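Uncharacterized protein MJ0236 (Methanocaldococcus jannaschii DSM 2661, PDB 2PHP) probably condenses thiazole phosphate and hydroxymethylpyrimidine diphosphate into thiamine phosphate through this C-terminal ThiN domain, and phosphorylates hydroxymethylpyrimidine through its N-terminal ThiD part. Local coordinates at residues 84-89 with 142-147. Residues are numbered along the deposited sequence; the frame is centred on the assembly and turned at random.
Sequences LSASKF and GGVPDI
V144 meets A86 and F89 where the end of helix 77-87 packs against the loop that carries the chain from helix 129-141 to strand 147-150 of the mixed sheet in the ThiN domain. The contact is a small example of how one branched side chain can join a helix end to a connecting loop by van der Waals contact alone. The two methyls of V144 divide the work. CG2, set beside the backbone N and anti to the carbonyl carbon, reaches furthest into the helix end and lies 3.6 Å from F89 CB. CG1 points anti to the backbone N (chi1 178°) and comes alongside the A86 methyl, with CG1 and A86 CB 4.2 Å apart; CG2 is about as near to that same CB, at 4.1 Å. The A86 methyl thus touches both branches of the valine, whereas F89 offers its CB to CG2.

The ring of F89 turns back along its own helix instead of covering the valine: with CG beside the backbone N (chi1 -70°), its edge comes to S85 O in the ring plane. Beyond the two segments, the F89 side chain also touches C138 and E139 of helix 129-141. On the sheet side, L163 of strand 159-164 touches both A86 and V144, and I93 adds to the apolar surroundings of the valine.

Glycines G142 and G143, both with positive phi, lead the chain out of helix 129-141 to V144. At the helix end, A86 O accepts the backbone N-H of F89 (N to O 2.9 Å), and the same oxygen sits 3.2 Å from V144 CG2.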
ATOM      1  N   LEU B  84      16.123  10.494 -22.454  1.00 31.18           N
ATOM      2  CA  LEU B  84      16.329  10.410 -23.894  1.00 32.29           C
ATOM      3  C   LEU B  84      17.085  11.620 -24.422  1.00 33.51           C
ATOM      4  O   LEU B  84      17.866  11.499 -25.366  1.00 32.95           O
ATOM      5  CB  LEU B  84      14.996  10.261 -24.627  1.00 33.12           C
ATOM      6  CG  LEU B  84      14.517   8.810 -24.747  1.00 34.43           C
ATOM      7  CD1 LEU B  84      14.297   8.221 -23.358  1.00 36.40           C
ATOM      8  CD2 LEU B  84      13.239   8.755 -25.569  1.00 37.57           C
ATOM      9  N   SER B  85      16.861  12.786 -23.818  1.00 33.07           N
ATOM     10  CA  SER B  85      17.565  13.993 -24.245  1.00 35.05           C
ATOM     11  C   SER B  85      19.044  13.908 -23.863  1.00 35.67           C
ATOM     12  O   SER B  85      19.926  14.159 -24.683  1.00 35.65           O
ATOM     13  CB  SER B  85      16.949  15.243 -23.606  1.00 34.87           C
ATOM     14  OG  SER B  85      15.670  15.529 -24.144  1.00 38.79           O
ATOM     15  N   ALA B  86      19.315  13.553 -22.613  1.00 36.23           N
ATOM     16  CA  ALA B  86      20.690  13.453 -22.145  1.00 37.75           C
ATOM     17  C   ALA B  86      21.469  12.359 -22.864  1.00 38.32           C
ATOM     18  O   ALA B  86      22.678  12.497 -23.083  1.00 39.12           O
ATOM     19  CB  ALA B  86      20.715  13.204 -20.639  1.00 36.01           C
ATOM     20  N   SER B  87      20.790  11.275 -23.233  1.00 37.64           N
ATOM     21  CA  SER B  87      21.463  10.168 -23.909  1.00 39.41           C
ATOM     22  C   SER B  87      22.069  10.592 -25.248  1.00 39.58           C
ATOM     23  O   SER B  87      23.000   9.953 -25.736  1.00 40.50           O
ATOM     24  CB  SER B  87      20.506   8.981 -24.112  1.00 39.51           C
ATOM     25  OG  SER B  87      19.481   9.273 -25.044  1.00 40.56           O
ATOM     26  N   LYS B  88      21.544  11.668 -25.833  1.00 39.20           N
ATOM     27  CA  LYS B  88      22.051  12.187 -27.105  1.00 39.75           C
ATOM     28  C   LYS B  88      23.462  12.751 -26.927  1.00 40.36           C
ATOM     29  O   LYS B  88      24.221  12.880 -27.893  1.00 41.08           O
ATOM     30  CB  LYS B  88      21.128  13.287 -27.642  1.00 40.16           C
ATOM     31  CG  LYS B  88      19.719  12.817 -28.009  1.00 43.51           C
ATOM     32  CD  LYS B  88      19.758  11.760 -29.101  1.00 47.33           C
ATOM     33  CE  LYS B  88      18.357  11.305 -29.524  1.00 50.96           C
ATOM     34  NZ  LYS B  88      18.408  10.320 -30.662  1.00 51.31           N
ATOM     35  N   PHE B  89      23.805  13.095 -25.686  1.00 39.55           N
ATOM     36  CA  PHE B  89      25.122  13.632 -25.366  1.00 38.81           C
ATOM     37  C   PHE B  89      26.037  12.535 -24.844  1.00 38.91           C
ATOM     38  O   PHE B  89      27.236  12.538 -25.117  1.00 39.83           O
ATOM     39  CB  PHE B  89      24.995  14.745 -24.328  1.00 39.70           C
ATOM     40  CG  PHE B  89      24.350  15.983 -24.861  1.00 40.42           C
ATOM     41  CD1 PHE B  89      25.126  17.062 -25.271  1.00 40.44           C
ATOM     42  CD2 PHE B  89      22.968  16.054 -24.998  1.00 40.21           C
ATOM     43  CE1 PHE B  89      24.532  18.199 -25.815  1.00 41.93           C
ATOM     44  CE2 PHE B  89      22.364  17.179 -25.539  1.00 42.13           C
ATOM     45  CZ  PHE B  89      23.149  18.260 -25.951  1.00 42.88           C
ATOM     46  N   GLY B 142      28.805  20.988 -21.869  1.00 43.50           N
ATOM     47  CA  GLY B 142      29.699  20.299 -22.782  1.00 44.26           C
ATOM     48  C   GLY B 142      29.599  18.796 -22.578  1.00 44.75           C
ATOM     49  O   GLY B 142      30.547  18.051 -22.844  1.00 44.86           O
ATOM     50  N   GLY B 143      28.435  18.359 -22.103  1.00 43.27           N
ATOM     51  CA  GLY B 143      28.195  16.948 -21.852  1.00 40.89           C
ATOM     52  C   GLY B 143      27.051  16.772 -20.867  1.00 40.08           C
ATOM     53  O   GLY B 143      26.286  17.709 -20.630  1.00 41.27           O
ATOM     54  N   VAL B 144      26.934  15.580 -20.289  1.00 37.24           N
ATOM     55  CA  VAL B 144      25.882  15.292 -19.317  1.00 34.21           C
ATOM     56  C   VAL B 144      26.461  15.419 -17.914  1.00 34.08           C
ATOM     57  O   VAL B 144      27.383  14.697 -17.546  1.00 33.95           O
ATOM     58  CB  VAL B 144      25.326  13.861 -19.507  1.00 32.04           C
ATOM     59  CG1 VAL B 144      24.263  13.571 -18.460  1.00 30.28           C
ATOM     60  CG2 VAL B 144      24.759  13.713 -20.911  1.00 28.86           C
ATOM     61  N   PRO B 145      25.938  16.360 -17.116  1.00 33.47           N
ATOM     62  CA  PRO B 145      26.446  16.543 -15.754  1.00 33.98           C
ATOM     63  C   PRO B 145      25.783  15.577 -14.779  1.00 34.57           C
ATOM     64  O   PRO B 145      24.976  14.740 -15.182  1.00 34.67           O
ATOM     65  CB  PRO B 145      26.085  17.992 -15.453  1.00 33.11           C
ATOM     66  CG  PRO B 145      24.750  18.132 -16.142  1.00 31.69           C
ATOM     67  CD  PRO B 145      24.986  17.428 -17.474  1.00 33.33           C
ATOM     68  N   ASP B 146      26.136  15.698 -13.503  1.00 34.42           N
ATOM     69  CA  ASP B 146      25.549  14.859 -12.467  1.00 34.75           C
ATOM     70  C   ASP B 146      24.200  15.456 -12.092  1.00 34.50           C
ATOM     71  O   ASP B 146      23.279  14.747 -11.691  1.00 34.97           O
ATOM     72  CB  ASP B 146      26.419  14.860 -11.214  1.00 35.19           C
ATOM     73  CG  ASP B 146      27.774  14.235 -11.440  1.00 37.51           C
ATOM     74  OD1 ASP B 146      27.828  13.014 -11.689  1.00 36.33           O
ATOM     75  OD2 ASP B 146      28.778  14.969 -11.366  1.00 38.82           O
ATOM     76  N   ILE B 147      24.098  16.772 -12.234  1.00 33.36           N
ATOM     77  CA  ILE B 147      22.892  17.485 -11.854  1.00 31.55           C
ATOM     78  C   ILE B 147      22.445  18.545 -12.847  1.00 32.26           C
ATOM     79  O   ILE B 147      23.257  19.302 -13.386  1.00 32.20           O
ATOM     80  CB  ILE B 147      23.101  18.179 -10.486  1.00 31.92           C
ATOM     81  CG1 ILE B 147      23.429  17.133  -9.417  1.00 33.08           C
ATOM     82  CG2 ILE B 147      21.885  18.993 -10.120  1.00 29.78           C
ATOM     83  CD1 ILE B 147      23.798  17.720  -8.067  1.00 36.96           C
TER